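Local coordinates for protein pectate lyase (Bacillus, PDB 3VMV) that probably cleaves polygalacturonate, the backbone of pectin, as a secreted pectate lyase of polysaccharide lyase family 1, at residues D128-W133 / N161-T166; D185-A190 / I211-V216; E23-G28 / L48-N53; G54-G59 / D93-R98; N199-L204 / F219-K224. All blocks are in the same frame, centred on the assembly; numbering follows the deposited sequence.

Interaction 1 (D128-W133 / N161-T166); sequences DSKNVW and NAEYIT
Two rings are met at their edges: Thr166 O lies in the plane of the Trp133 indole, 3.5 Å from its CD1, and Lys130 CD reaches the rim of the Tyr164 ring near its plane. These are adjacent coils of a parallel beta-helix, so matching residues ride side by side; the amide of Asn131 and the ring of Tyr164, where both chains turn a corner, are only 11° apart in plane. Lys130 runs alongside Glu163, its CE 3.4 Å from Glu163 OE1; NZ itself is 4.0 Å from OE1, a long salt bridge, while OE2 pairs with Lys193. A twist in the last bond (chi4 15°) sets Lys130 NZ 3.2 Å from Asp128 O and, more weakly, near Asn161 O. With an alanine at this place, both carbonyls would probably lose this donor and Glu163 OE1 its nearby positive charge. Branched Val132 and Ile165 suit the opposite, buried face, where Ile165 CG2 lies 4.2 Å from Val132 CB. Thr166 N donates to Val132 O at 2.9 Å.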
# COMPACT_ATOMS: atom_id res chain seq x y z
N ASP A 128 12.84 -0.62 -7.85
CA ASP A 128 12.51 0.06 -9.08
C ASP A 128 11.26 -0.45 -9.79
O ASP A 128 11.09 -0.20 -10.98
CB ASP A 128 13.71 0.06 -10.03
CG ASP A 128 14.92 0.76 -9.43
OD1 ASP A 128 15.04 1.98 -9.63
OD2 ASP A 128 15.74 0.09 -8.76
N SER A 129 10.36 -1.09 -9.03
CA SER A 129 9.09 -1.54 -9.59
C SER A 129 8.28 -0.32 -10.05
O SER A 129 8.37 0.76 -9.46
CB SER A 129 8.29 -2.28 -8.53
OG SER A 129 8.86 -3.54 -8.26
N LYS A 130 7.48 -0.50 -11.09
CA LYS A 130 6.63 0.58 -11.58
C LYS A 130 5.30 0.04 -12.08
O LYS A 130 5.22 -1.11 -12.56
CB LYS A 130 7.34 1.33 -12.71
CG LYS A 130 8.56 2.10 -12.17
CD LYS A 130 9.15 3.03 -13.21
CE LYS A 130 10.42 3.65 -12.66
NZ LYS A 130 10.90 2.92 -11.45
N ASN A 131 4.27 0.88 -11.97
CA ASN A 131 2.92 0.57 -12.51
C ASN A 131 2.33 -0.63 -11.81
O ASN A 131 2.26 -1.70 -12.34
CB ASN A 131 2.93 0.41 -14.04
CG ASN A 131 3.10 1.74 -14.71
OD1 ASN A 131 2.12 2.49 -14.90
ND2 ASN A 131 4.32 2.10 -15.00
N VAL A 132 1.99 -0.41 -10.55
CA VAL A 132 1.47 -1.42 -9.68
C VAL A 132 0.15 -0.95 -9.11
O VAL A 132 0.08 0.19 -8.62
CB VAL A 132 2.43 -1.62 -8.53
CG1 VAL A 132 1.88 -2.63 -7.53
CG2 VAL A 132 3.84 -2.05 -9.01
N TRP A 133 -0.87 -1.79 -9.20
CA TRP A 133 -2.19 -1.48 -8.67
C TRP A 133 -2.54 -2.51 -7.58
O TRP A 133 -2.59 -3.71 -7.88
CB TRP A 133 -3.17 -1.53 -9.85
CG TRP A 133 -4.57 -1.11 -9.50
CD1 TRP A 133 -4.93 -0.26 -8.50
CD2 TRP A 133 -5.77 -1.44 -10.21
NE1 TRP A 133 -6.31 -0.06 -8.51
CE2 TRP A 133 -6.84 -0.79 -9.55
CE3 TRP A 133 -6.04 -2.27 -11.32
CZ2 TRP A 133 -8.16 -0.89 -9.98
CZ3 TRP A 133 -7.35 -2.37 -11.76
CH2 TRP A 133 -8.39 -1.71 -11.08
N ASN A 161 12.88 3.48 -5.13
CA ASN A 161 12.48 4.02 -6.43
C ASN A 161 11.26 3.40 -7.10
O ASN A 161 11.07 3.59 -8.29
CB ASN A 161 13.67 3.98 -7.38
CG ASN A 161 14.81 4.77 -6.84
OD1 ASN A 161 14.72 5.99 -6.71
ND2 ASN A 161 15.88 4.08 -6.46
N ALA A 162 10.41 2.74 -6.31
CA ALA A 162 9.11 2.28 -6.80
C ALA A 162 8.33 3.52 -7.23
O ALA A 162 8.37 4.54 -6.55
CB ALA A 162 8.35 1.56 -5.66
N GLU A 163 7.58 3.43 -8.32
CA GLU A 163 6.95 4.63 -8.88
C GLU A 163 5.69 4.23 -9.61
O GLU A 163 5.64 3.14 -10.21
CB GLU A 163 7.90 5.30 -9.90
CG GLU A 163 7.54 6.72 -10.29
CD GLU A 163 8.69 7.39 -11.05
OE1 GLU A 163 9.63 6.67 -11.44
OE2 GLU A 163 8.67 8.61 -11.27
N TYR A 164 4.71 5.15 -9.65
CA TYR A 164 3.47 4.96 -10.40
C TYR A 164 2.64 3.84 -9.79
O TYR A 164 2.42 2.79 -10.40
CB TYR A 164 3.72 4.73 -11.93
CG TYR A 164 4.40 5.89 -12.63
CD1 TYR A 164 3.72 7.06 -12.87
CD2 TYR A 164 5.73 5.78 -13.04
CE1 TYR A 164 4.36 8.13 -13.49
CE2 TYR A 164 6.36 6.83 -13.67
CZ TYR A 164 5.66 7.99 -13.88
OH TYR A 164 6.28 9.05 -14.50
N ILE A 165 2.19 4.06 -8.56
CA ILE A 165 1.57 3.01 -7.76
C ILE A 165 0.22 3.53 -7.28
O ILE A 165 0.15 4.69 -6.83
CB ILE A 165 2.45 2.68 -6.57
CG1 ILE A 165 3.88 2.42 -7.06
CG2 ILE A 165 1.85 1.50 -5.76
CD1 ILE A 165 4.87 2.10 -6.01
N THR A 166 -0.83 2.71 -7.40
CA THR A 166 -2.14 3.07 -6.85
C THR A 166 -2.59 2.01 -5.87
O THR A 166 -2.58 0.83 -6.21
CB THR A 166 -3.18 3.23 -7.95
OG1 THR A 166 -2.88 4.40 -8.72
CG2 THR A 166 -4.59 3.42 -7.36

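Interaction 2 (D185-A190 / I211-V216)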
# COMPACT_ATOMS: atom_id res chain seq x y z
N ASP A 185 16.43 7.92 4.78
CA ASP A 185 16.61 9.31 4.33
C ASP A 185 17.68 9.39 3.25
O ASP A 185 18.74 10.01 3.45
CB ASP A 185 16.98 10.19 5.50
CG ASP A 185 15.87 10.27 6.56
OD1 ASP A 185 14.66 10.14 6.22
OD2 ASP A 185 16.23 10.47 7.74
N ASN A 186 17.41 8.75 2.11
CA ASN A 186 18.27 8.83 0.93
C ASN A 186 17.39 9.18 -0.26
O ASN A 186 16.57 8.34 -0.74
CB ASN A 186 18.98 7.48 0.74
CG ASN A 186 19.92 7.49 -0.45
OD1 ASN A 186 19.77 8.30 -1.36
ND2 ASN A 186 20.92 6.61 -0.41
N ALA A 187 17.47 10.44 -0.67
CA ALA A 187 16.61 10.92 -1.75
C ALA A 187 16.78 10.08 -3.00
O ALA A 187 15.82 9.90 -3.74
CB ALA A 187 16.92 12.36 -2.06
N SER A 188 17.98 9.58 -3.25
CA SER A 188 18.21 8.85 -4.50
C SER A 188 17.55 7.49 -4.55
O SER A 188 17.51 6.86 -5.61
CB SER A 188 19.72 8.71 -4.76
OG SER A 188 20.26 7.71 -3.93
N LEU A 189 17.03 7.03 -3.41
CA LEU A 189 16.35 5.73 -3.35
C LEU A 189 14.85 5.92 -3.11
O LEU A 189 14.13 4.94 -2.98
CB LEU A 189 16.87 4.90 -2.19
CG LEU A 189 18.31 4.45 -2.39
CD1 LEU A 189 18.68 3.65 -1.16
CD2 LEU A 189 18.39 3.62 -3.67
N ALA A 190 14.38 7.16 -3.03
CA ALA A 190 12.96 7.38 -2.70
C ALA A 190 12.01 6.93 -3.80
O ALA A 190 12.21 7.23 -4.98
CB ALA A 190 12.74 8.85 -2.42
N ILE A 211 5.78 8.96 4.88
CA ILE A 211 6.20 9.34 3.53
C ILE A 211 7.49 10.10 3.59
O ILE A 211 7.54 11.17 4.18
CB ILE A 211 5.13 10.22 2.80
CG1 ILE A 211 3.75 9.58 2.85
CG2 ILE A 211 5.54 10.48 1.33
CD1 ILE A 211 2.64 10.55 2.44
N ARG A 212 8.53 9.58 2.93
CA ARG A 212 9.78 10.31 2.72
C ARG A 212 9.89 10.73 1.26
O ARG A 212 9.77 9.87 0.39
CB ARG A 212 11.02 9.49 3.08
CG ARG A 212 11.18 9.20 4.56
CD ARG A 212 12.36 8.24 4.71
NE ARG A 212 12.82 8.05 6.10
CZ ARG A 212 12.46 6.99 6.84
NH1 ARG A 212 11.63 6.06 6.37
NH2 ARG A 212 12.95 6.89 8.07
N TYR A 213 10.14 12.02 1.01
CA TYR A 213 10.47 12.58 -0.34
C TYR A 213 9.38 12.58 -1.39
O TYR A 213 9.31 13.52 -2.22
CB TYR A 213 11.71 11.88 -1.01
CG TYR A 213 12.94 11.84 -0.14
CD1 TYR A 213 13.72 12.98 0.05
CD2 TYR A 213 13.29 10.67 0.51
CE1 TYR A 213 14.86 12.96 0.89
CE2 TYR A 213 14.42 10.64 1.34
CZ TYR A 213 15.18 11.78 1.51
OH TYR A 213 16.27 11.76 2.33
N ALA A 214 8.56 11.53 -1.39
CA ALA A 214 7.63 11.28 -2.51
C ALA A 214 6.48 12.29 -2.63
O ALA A 214 6.06 12.87 -1.64
CB ALA A 214 7.05 9.92 -2.38
N ASP A 215 6.01 12.46 -3.88
CA ASP A 215 4.70 13.08 -4.14
C ASP A 215 3.62 11.99 -4.08
O ASP A 215 3.70 10.92 -4.75
CB ASP A 215 4.70 13.73 -5.52
CG ASP A 215 5.61 14.98 -5.58
OD1 ASP A 215 5.90 15.55 -4.53
OD2 ASP A 215 6.05 15.34 -6.71
N VAL A 216 2.58 12.30 -3.29
CA VAL A 216 1.52 11.36 -2.96
C VAL A 216 0.17 12.07 -2.97
O VAL A 216 0.08 13.21 -2.51
CB VAL A 216 1.79 10.77 -1.56
CG1 VAL A 216 0.67 9.88 -1.13
CG2 VAL A 216 3.13 10.04 -1.55
O HOH W 1 14.68 8.87 9.40
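Tyr213 reaches out from a corner of the parallel beta-helix, between strands 210-212 and 215-219, and packs against the loop 185-190 that leads from one strand to the next. Its CB lies 3.5 Å from Ala190 CB, and the same methyl also touches CD2. Farther out, Ala187 CA sits 3.6 Å above the ring plane over its centre, a CH-pi contact, and Ala187 CB rests on the same face near CE1. The short alanine side chains let the loop backbone come close to the ring. CZ then passes Ala187 N, and Tyr213 OH ends at the backbone, 2.9 Å from Asp185 C; although Asp185 O is near, the angle is too poor for a hydrogen bond. Next to the tyrosine, the extended Arg212 crosses Asp185 at about a right angle. Arg212 NE donates to Asp185 OD1 at 2.8 Å, a salt bridge that lies within the guanidinium plane but meets the carboxylate from above, 44° out of its plane. Ser271 also binds OD1, and Gly182 O takes a bond from NH1. At the other end of the pair, a water accepts from Arg212 NH2 at 2.9 Å and donates to Asp185 OD2.

Interaction 3 (E23-G28 / L48-N53); sequences EYASTG and LTIYVN
Glu23 to Ala25 pair in parallel with Ile50 to Val52, and the close-packed side of this sheet is the one carrying Ala25, Ile50 and Val52, from which the carboxylate end of Glu23 bends off. There Ala25 CB meets Ile50 CG2 at 3.9 Å, and Ile31 of helix 28-40 lies against Ala25 as well; a methyl is small enough for the helix to rest close on the strand. Four backbone bonds sew the pair together, from Glu23 N to Thr49 O at one end to Asn53 N donating to Ala25 O at the other. The opposite side is more open. Tyr24, an exposed residue, lies alongside Tyr51, both pointing the same way, with Tyr51 CB 3.5 Å above one face of the Tyr24 ring and offset toward its rim, a CH-pi contact. The two rings lean at 33° to each other. Tyr51 CG is anti to its carbonyl carbon (chi1 -74°), which swings the ring alongside its neighbour. Asn53 crosses Tyr24 at about a right angle where the strands end, and also adjoins Ser26 CB. With a glycine in place of Asn53, a gap would probably open beside Tyr24 and Ser26. Helix 28-40, which joins the two parallel strands, is consistent with the N-terminal helical cap of pectate lyase beta-helices.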
# COMPACT_ATOMS: atom_id res chain seq x y z
N GLU A 23 -3.98 -19.09 -14.68
CA GLU A 23 -3.71 -20.23 -13.84
C GLU A 23 -4.44 -20.04 -12.55
O GLU A 23 -4.66 -18.88 -12.11
CB GLU A 23 -2.21 -20.33 -13.57
CG GLU A 23 -1.41 -20.84 -14.73
CD GLU A 23 -1.55 -22.36 -14.97
OE1 GLU A 23 -1.87 -23.15 -14.05
OE2 GLU A 23 -1.27 -22.80 -16.09
N TYR A 24 -4.78 -21.15 -11.93
CA TYR A 24 -5.33 -21.14 -10.60
C TYR A 24 -4.35 -21.81 -9.64
O TYR A 24 -3.90 -22.94 -9.89
CB TYR A 24 -6.65 -21.86 -10.56
CG TYR A 24 -7.82 -21.10 -11.17
CD1 TYR A 24 -7.98 -21.02 -12.55
CD2 TYR A 24 -8.76 -20.51 -10.35
CE1 TYR A 24 -9.08 -20.32 -13.10
CE2 TYR A 24 -9.84 -19.85 -10.87
CZ TYR A 24 -9.99 -19.74 -12.24
OH TYR A 24 -11.09 -19.07 -12.73
N ALA A 25 -4.09 -21.14 -8.52
CA ALA A 25 -3.13 -21.68 -7.57
C ALA A 25 -3.70 -21.65 -6.17
O ALA A 25 -4.41 -20.72 -5.81
CB ALA A 25 -1.86 -20.83 -7.59
N SER A 26 -3.36 -22.63 -5.37
CA SER A 26 -3.84 -22.66 -3.99
C SER A 26 -2.71 -22.89 -3.01
O SER A 26 -2.96 -23.07 -1.83
CB SER A 26 -4.92 -23.73 -3.81
OG SER A 26 -4.46 -24.97 -4.32
N THR A 27 -1.47 -22.87 -3.48
CA THR A 27 -0.32 -22.94 -2.55
C THR A 27 0.76 -21.99 -3.04
O THR A 27 0.80 -21.61 -4.23
CB THR A 27 0.31 -24.36 -2.50
OG1 THR A 27 0.91 -24.66 -3.78
CG2 THR A 27 -0.75 -25.44 -2.11
N GLY A 28 1.66 -21.60 -2.14
CA GLY A 28 2.75 -20.72 -2.53
C GLY A 28 3.68 -21.41 -3.51
O GLY A 28 4.24 -20.76 -4.40
N LEU A 48 0.27 -12.97 -17.40
CA LEU A 48 -0.13 -14.11 -16.61
C LEU A 48 -1.05 -13.63 -15.49
O LEU A 48 -0.68 -12.75 -14.73
CB LEU A 48 1.11 -14.79 -16.00
CG LEU A 48 0.82 -15.99 -15.07
CD1 LEU A 48 0.08 -17.13 -15.75
CD2 LEU A 48 2.13 -16.50 -14.41
N THR A 49 -2.25 -14.18 -15.43
CA THR A 49 -3.14 -13.95 -14.30
C THR A 49 -3.14 -15.21 -13.47
O THR A 49 -3.37 -16.31 -14.00
CB THR A 49 -4.56 -13.64 -14.80
OG1 THR A 49 -4.54 -12.38 -15.48
CG2 THR A 49 -5.55 -13.56 -13.64
N ILE A 50 -2.84 -15.07 -12.18
CA ILE A 50 -2.90 -16.17 -11.24
C ILE A 50 -4.08 -15.92 -10.30
O ILE A 50 -4.04 -14.97 -9.49
CB ILE A 50 -1.61 -16.23 -10.40
CG1 ILE A 50 -0.41 -16.33 -11.34
CG2 ILE A 50 -1.70 -17.40 -9.45
CD1 ILE A 50 0.95 -16.33 -10.61
N TYR A 51 -5.14 -16.72 -10.45
CA TYR A 51 -6.26 -16.69 -9.50
C TYR A 51 -5.92 -17.53 -8.29
O TYR A 51 -5.59 -18.72 -8.42
CB TYR A 51 -7.54 -17.20 -10.15
CG TYR A 51 -8.14 -16.21 -11.09
CD1 TYR A 51 -8.66 -15.00 -10.60
CD2 TYR A 51 -8.16 -16.44 -12.48
CE1 TYR A 51 -9.20 -14.06 -11.47
CE2 TYR A 51 -8.70 -15.47 -13.36
CZ TYR A 51 -9.20 -14.29 -12.84
OH TYR A 51 -9.74 -13.30 -13.68
N VAL A 52 -6.04 -16.95 -7.11
CA VAL A 52 -5.66 -17.63 -5.89
C VAL A 52 -6.94 -18.12 -5.20
O VAL A 52 -7.82 -17.31 -4.79
CB VAL A 52 -4.87 -16.70 -4.96
CG1 VAL A 52 -4.46 -17.44 -3.70
CG2 VAL A 52 -3.62 -16.16 -5.68
N ASN A 53 -7.06 -19.44 -5.13
CA ASN A 53 -8.26 -20.07 -4.58
C ASN A 53 -7.96 -21.03 -3.43
O ASN A 53 -8.66 -22.02 -3.21
CB ASN A 53 -9.10 -20.75 -5.68
CG ASN A 53 -8.36 -21.86 -6.43
OD1 ASN A 53 -7.22 -22.19 -6.12
ND2 ASN A 53 -9.04 -22.47 -7.42

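Interaction 4 (G54-G59 / D93-R98); sequences GTITQG and DGIGIR. With SO4 (sulfate ion), chain B.
Strand 55-57, only weakly bonded, runs beside the end of strand 91-93, where Asp93 N donates to Ile56 O at 2.9 Å with an N-H...O angle of 156°. Past this bond the chains drift apart, and a water fills in, accepting from Gln58 N and donating to Asp93 O at 2.6 Å. The side chain of Gln58 then takes over: bent at chi2 (-69°), it folds back across the turn so that Gln58 NE2 donates to Gly94 O at 2.9 Å, nearly straight at 170° and within the plane of its own amide. Ser64 O accepts from the same NE2. Gly94 suits its place because, at its backbone angles, a CB would jam against the carbonyl oxygen of Asp93. Both segments belong to neighbouring coils of the parallel beta-helix, and the two isoleucines are buried in it: their side chains meet at an angle, Ile56 CG2 3.9 Å from Ile95 CG2, and both touch Ile66 of strand 66-68. Farther along, on strand 97-103, Arg98 holds a sulfate, probably from the crystallisation liquor, at the edge of its guanidinium group, with the sulfur in the plane. Arg98 NH1 donates to sulfate O2 at 3.0 Å and Arg98 NH2 to sulfate O3 at 2.7 Å, while Asp67 and Glu119 pair with the same two nitrogens.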
# COMPACT_ATOMS: atom_id res chain seq x y z
N GLY A 54 -6.94 -20.70 -2.65
CA GLY A 54 -6.65 -21.45 -1.44
C GLY A 54 -5.82 -20.60 -0.53
O GLY A 54 -5.46 -19.48 -0.91
N THR A 55 -5.51 -21.10 0.66
CA THR A 55 -4.74 -20.32 1.64
C THR A 55 -3.24 -20.59 1.49
O THR A 55 -2.78 -21.72 1.63
CB THR A 55 -5.21 -20.62 3.06
OG1 THR A 55 -6.60 -20.25 3.18
CG2 THR A 55 -4.42 -19.81 4.10
N ILE A 56 -2.53 -19.54 1.11
CA ILE A 56 -1.08 -19.57 0.92
C ILE A 56 -0.38 -19.35 2.26
O ILE A 56 -0.78 -18.49 3.03
CB ILE A 56 -0.70 -18.43 -0.03
CG1 ILE A 56 -1.63 -18.38 -1.25
CG2 ILE A 56 0.79 -18.49 -0.41
CD1 ILE A 56 -1.71 -19.73 -2.01
N THR A 57 0.64 -20.14 2.57
CA THR A 57 1.20 -20.14 3.93
C THR A 57 2.69 -20.34 3.83
O THR A 57 3.19 -20.75 2.79
CB THR A 57 0.65 -21.33 4.79
OG1 THR A 57 1.03 -22.59 4.19
CG2 THR A 57 -0.86 -21.29 4.94
N GLN A 58 3.39 -20.15 4.94
CA GLN A 58 4.80 -20.56 4.98
C GLN A 58 4.96 -22.05 4.68
O GLN A 58 5.86 -22.46 3.93
CB GLN A 58 5.40 -20.24 6.37
CG GLN A 58 5.50 -18.75 6.67
CD GLN A 58 6.53 -18.07 5.81
OE1 GLN A 58 7.52 -18.69 5.40
NE2 GLN A 58 6.33 -16.79 5.55
N GLY A 59 4.10 -22.88 5.28
CA GLY A 59 4.19 -24.31 5.13
C GLY A 59 4.01 -24.80 3.70
O GLY A 59 4.57 -25.83 3.34
N ASP A 93 -1.80 -16.30 4.63
CA ASP A 93 -1.77 -16.33 6.09
C ASP A 93 -0.32 -16.52 6.53
O ASP A 93 0.25 -17.62 6.41
CB ASP A 93 -2.66 -17.46 6.60
CG ASP A 93 -2.65 -17.57 8.12
OD1 ASP A 93 -1.99 -16.73 8.80
OD2 ASP A 93 -3.30 -18.51 8.64
N GLY A 94 0.30 -15.42 6.97
CA GLY A 94 1.65 -15.51 7.50
C GLY A 94 2.72 -15.43 6.44
O GLY A 94 3.89 -15.70 6.77
N ILE A 95 2.36 -15.07 5.21
CA ILE A 95 3.39 -14.94 4.15
C ILE A 95 2.95 -13.81 3.26
O ILE A 95 1.76 -13.71 2.93
CB ILE A 95 3.61 -16.26 3.33
CG1 ILE A 95 4.78 -16.07 2.38
CG2 ILE A 95 2.32 -16.72 2.65
CD1 ILE A 95 5.32 -17.39 1.77
N GLY A 96 3.90 -12.95 2.94
CA GLY A 96 3.64 -11.79 2.12
C GLY A 96 4.22 -11.88 0.74
O GLY A 96 4.89 -12.85 0.36
N ILE A 97 3.88 -10.88 -0.06
CA ILE A 97 4.35 -10.77 -1.44
C ILE A 97 5.38 -9.68 -1.58
O ILE A 97 5.23 -8.61 -1.00
CB ILE A 97 3.15 -10.40 -2.36
CG1 ILE A 97 2.11 -11.53 -2.28
CG2 ILE A 97 3.63 -10.23 -3.81
CD1 ILE A 97 0.74 -11.17 -2.99
N ARG A 98 6.45 -9.93 -2.35
CA ARG A 98 7.43 -8.90 -2.64
C ARG A 98 7.50 -8.68 -4.13
O ARG A 98 7.68 -9.63 -4.89
CB ARG A 98 8.83 -9.21 -2.09
CG ARG A 98 9.85 -8.11 -2.37
CD ARG A 98 11.18 -8.39 -1.67
NE ARG A 98 11.77 -9.61 -2.23
CZ ARG A 98 12.81 -10.26 -1.67
NH1 ARG A 98 13.30 -11.33 -2.28
NH2 ARG A 98 13.34 -9.84 -0.53
S SO4 B . 15.67 -12.44 0.60
O1 SO4 B . 14.77 -13.38 1.24
O2 SO4 B . 15.66 -12.61 -0.84
O3 SO4 B . 15.26 -11.08 0.95
O4 SO4 B . 17.03 -12.68 1.05
O HOH W 2 2.08 -19.20 7.46

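Interaction 5 (N199-L204 / F219-K224)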
# COMPACT_ATOMS: atom_id res chain seq x y z
N ASN A 199 -9.50 3.73 0.60
CA ASN A 199 -9.12 2.70 1.57
C ASN A 199 -9.75 2.96 2.92
O ASN A 199 -10.05 4.12 3.27
CB ASN A 199 -7.59 2.67 1.77
CG ASN A 199 -6.84 2.42 0.46
OD1 ASN A 199 -6.79 1.31 -0.05
ND2 ASN A 199 -6.27 3.51 -0.11
N TYR A 200 -9.85 1.90 3.70
CA TYR A 200 -10.23 1.97 5.10
C TYR A 200 -8.97 1.73 5.92
O TYR A 200 -8.32 0.68 5.75
CB TYR A 200 -11.19 0.82 5.36
CG TYR A 200 -11.86 0.76 6.71
CD1 TYR A 200 -12.43 1.90 7.31
CD2 TYR A 200 -12.00 -0.45 7.38
CE1 TYR A 200 -13.09 1.81 8.52
CE2 TYR A 200 -12.65 -0.52 8.59
CZ TYR A 200 -13.21 0.58 9.14
OH TYR A 200 -13.90 0.53 10.35
N PHE A 201 -8.62 2.71 6.76
CA PHE A 201 -7.45 2.63 7.64
C PHE A 201 -7.97 2.61 9.06
O PHE A 201 -8.37 3.64 9.57
CB PHE A 201 -6.56 3.86 7.43
CG PHE A 201 -6.00 4.00 6.01
CD1 PHE A 201 -5.14 3.05 5.46
CD2 PHE A 201 -6.29 5.13 5.25
CE1 PHE A 201 -4.61 3.23 4.17
CE2 PHE A 201 -5.73 5.35 4.00
CZ PHE A 201 -4.90 4.38 3.43
N ASN A 202 -7.98 1.46 9.74
CA ASN A 202 -8.74 1.36 10.99
C ASN A 202 -7.96 0.59 12.07
O ASN A 202 -7.44 -0.49 11.82
CB ASN A 202 -10.06 0.62 10.69
CG ASN A 202 -10.84 0.32 11.93
OD1 ASN A 202 -11.20 1.23 12.67
ND2 ASN A 202 -11.15 -0.95 12.14
N ASN A 203 -7.94 1.15 13.28
CA ASN A 203 -7.28 0.51 14.43
C ASN A 203 -5.79 0.24 14.15
O ASN A 203 -5.32 -0.92 14.15
CB ASN A 203 -8.00 -0.74 14.90
CG ASN A 203 -7.45 -1.24 16.22
OD1 ASN A 203 -7.20 -0.46 17.14
ND2 ASN A 203 -7.28 -2.55 16.32
N LEU A 204 -5.08 1.35 13.92
CA LEU A 204 -3.66 1.33 13.53
C LEU A 204 -2.92 2.19 14.49
O LEU A 204 -3.49 3.11 15.08
CB LEU A 204 -3.46 1.89 12.10
CG LEU A 204 -4.35 1.20 11.05
CD1 LEU A 204 -4.27 2.04 9.78
CD2 LEU A 204 -3.91 -0.25 10.80
N PHE A 219 -6.92 10.53 -1.49
CA PHE A 219 -8.29 11.04 -1.53
C PHE A 219 -9.34 10.01 -1.19
O PHE A 219 -9.20 8.82 -1.52
CB PHE A 219 -8.61 11.76 -2.88
CG PHE A 219 -8.65 10.84 -4.11
CD1 PHE A 219 -9.87 10.37 -4.60
CD2 PHE A 219 -7.49 10.52 -4.79
CE1 PHE A 219 -9.96 9.60 -5.74
CE2 PHE A 219 -7.55 9.70 -5.95
CZ PHE A 219 -8.79 9.25 -6.43
N ASN A 220 -10.41 10.46 -0.53
CA ASN A 220 -11.57 9.60 -0.31
C ASN A 220 -11.24 8.36 0.49
O ASN A 220 -11.92 7.35 0.32
CB ASN A 220 -12.25 9.20 -1.64
CG ASN A 220 -13.02 10.36 -2.30
OD1 ASN A 220 -13.26 11.47 -1.70
ND2 ASN A 220 -13.39 10.14 -3.52
N ASN A 221 -10.25 8.46 1.37
CA ASN A 221 -10.02 7.37 2.35
C ASN A 221 -10.77 7.64 3.66
O ASN A 221 -11.16 8.80 3.93
CB ASN A 221 -8.53 7.22 2.67
CG ASN A 221 -7.69 7.04 1.43
OD1 ASN A 221 -7.63 5.95 0.83
ND2 ASN A 221 -7.03 8.13 1.01
N TYR A 222 -10.98 6.57 4.44
CA TYR A 222 -11.65 6.61 5.73
C TYR A 222 -10.64 6.15 6.76
O TYR A 222 -10.27 4.99 6.75
CB TYR A 222 -12.87 5.69 5.67
CG TYR A 222 -13.74 5.56 6.90
CD1 TYR A 222 -13.57 6.39 8.00
CD2 TYR A 222 -14.80 4.67 6.90
CE1 TYR A 222 -14.42 6.22 9.12
CE2 TYR A 222 -15.63 4.52 8.00
CZ TYR A 222 -15.45 5.32 9.08
OH TYR A 222 -16.31 5.15 10.13
N PHE A 223 -10.17 7.11 7.56
CA PHE A 223 -9.20 6.86 8.64
C PHE A 223 -9.98 6.80 9.94
O PHE A 223 -10.79 7.71 10.22
CB PHE A 223 -8.25 8.04 8.76
CG PHE A 223 -7.33 8.29 7.56
CD1 PHE A 223 -5.97 7.98 7.65
CD2 PHE A 223 -7.79 8.90 6.39
CE1 PHE A 223 -5.07 8.32 6.65
CE2 PHE A 223 -6.92 9.23 5.36
CZ PHE A 223 -5.54 8.92 5.47
N LYS A 224 -9.75 5.77 10.77
CA LYS A 224 -10.55 5.59 11.98
C LYS A 224 -9.70 4.96 13.06
O LYS A 224 -9.00 3.97 12.81
CB LYS A 224 -11.73 4.65 11.69
CG LYS A 224 -12.68 4.47 12.85
CD LYS A 224 -13.91 3.66 12.38
CE LYS A 224 -14.99 3.67 13.45
NZ LYS A 224 -14.52 3.06 14.71
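Asn221 OD1 is gripped twice by Asn199, through its backbone N and its side-chain ND2, each at 2.9 Å. The two amides lie side by side with planes nearly parallel, a rung of the asparagine ladder well known inside pectate lyase beta-helices. The ladder continues both ways, since Asn199 OD1 takes the backbone N of Asn170 and Asn244 OD1 that of Asn221. Asparagine suits the buried turn because its short amide can accept from one coil while donating elsewhere: Asn199 ND2 also reaches Val167 O, and Asn221 ND2 reaches Tyr196 O. Beyond the turn the strands run parallel, and aromatic residues line up on both faces. Inside, Phe201 CD2 sits 3.6 Å above the Phe223 ring, over its centre, but the planes are 45° apart. With CG anti to the carbonyl carbon in both (chi1 -62° in Phe201), the two rings point the same way. On the other face Tyr200 CE1 lies 3.6 Å above one face of the Tyr222 ring, offset toward its rim, the planes 54° apart. Lys224 runs beside Asn202, Lys224 CG 3.6 Å from Asn202 OD1, while Asn202 ND2 bonds to Glu173; CD of the lysine also touches Tyr200 OH. At the corner, Asn203 N donates to Lys224 O at 3.0 Å.

All five contacts lie on or against the coils of one parallel beta-helix and follow its long axis. Interactions 3 and 4 lie near its N-terminal end, about 12 Å apart between centres, and touch where Ile56 packs on the chain entering helix 28-40. Interaction 1 comes next, its centre about 22 Å from each of theirs. It touches interaction 2, about 13 Å away between centres, through Asn161 N and Leu189 O, a probable hydrogen bond. Interactions 2 and 5 interleave along the chain, because segment 199-204 falls between 185-190 and 211-216, yet their centres are about 23 Å apart. Strands 165-175 and 200-202 neighbour each other and link interactions 1 and 5, consistent with neighbouring coils being joined by parallel strand pairing along the helix.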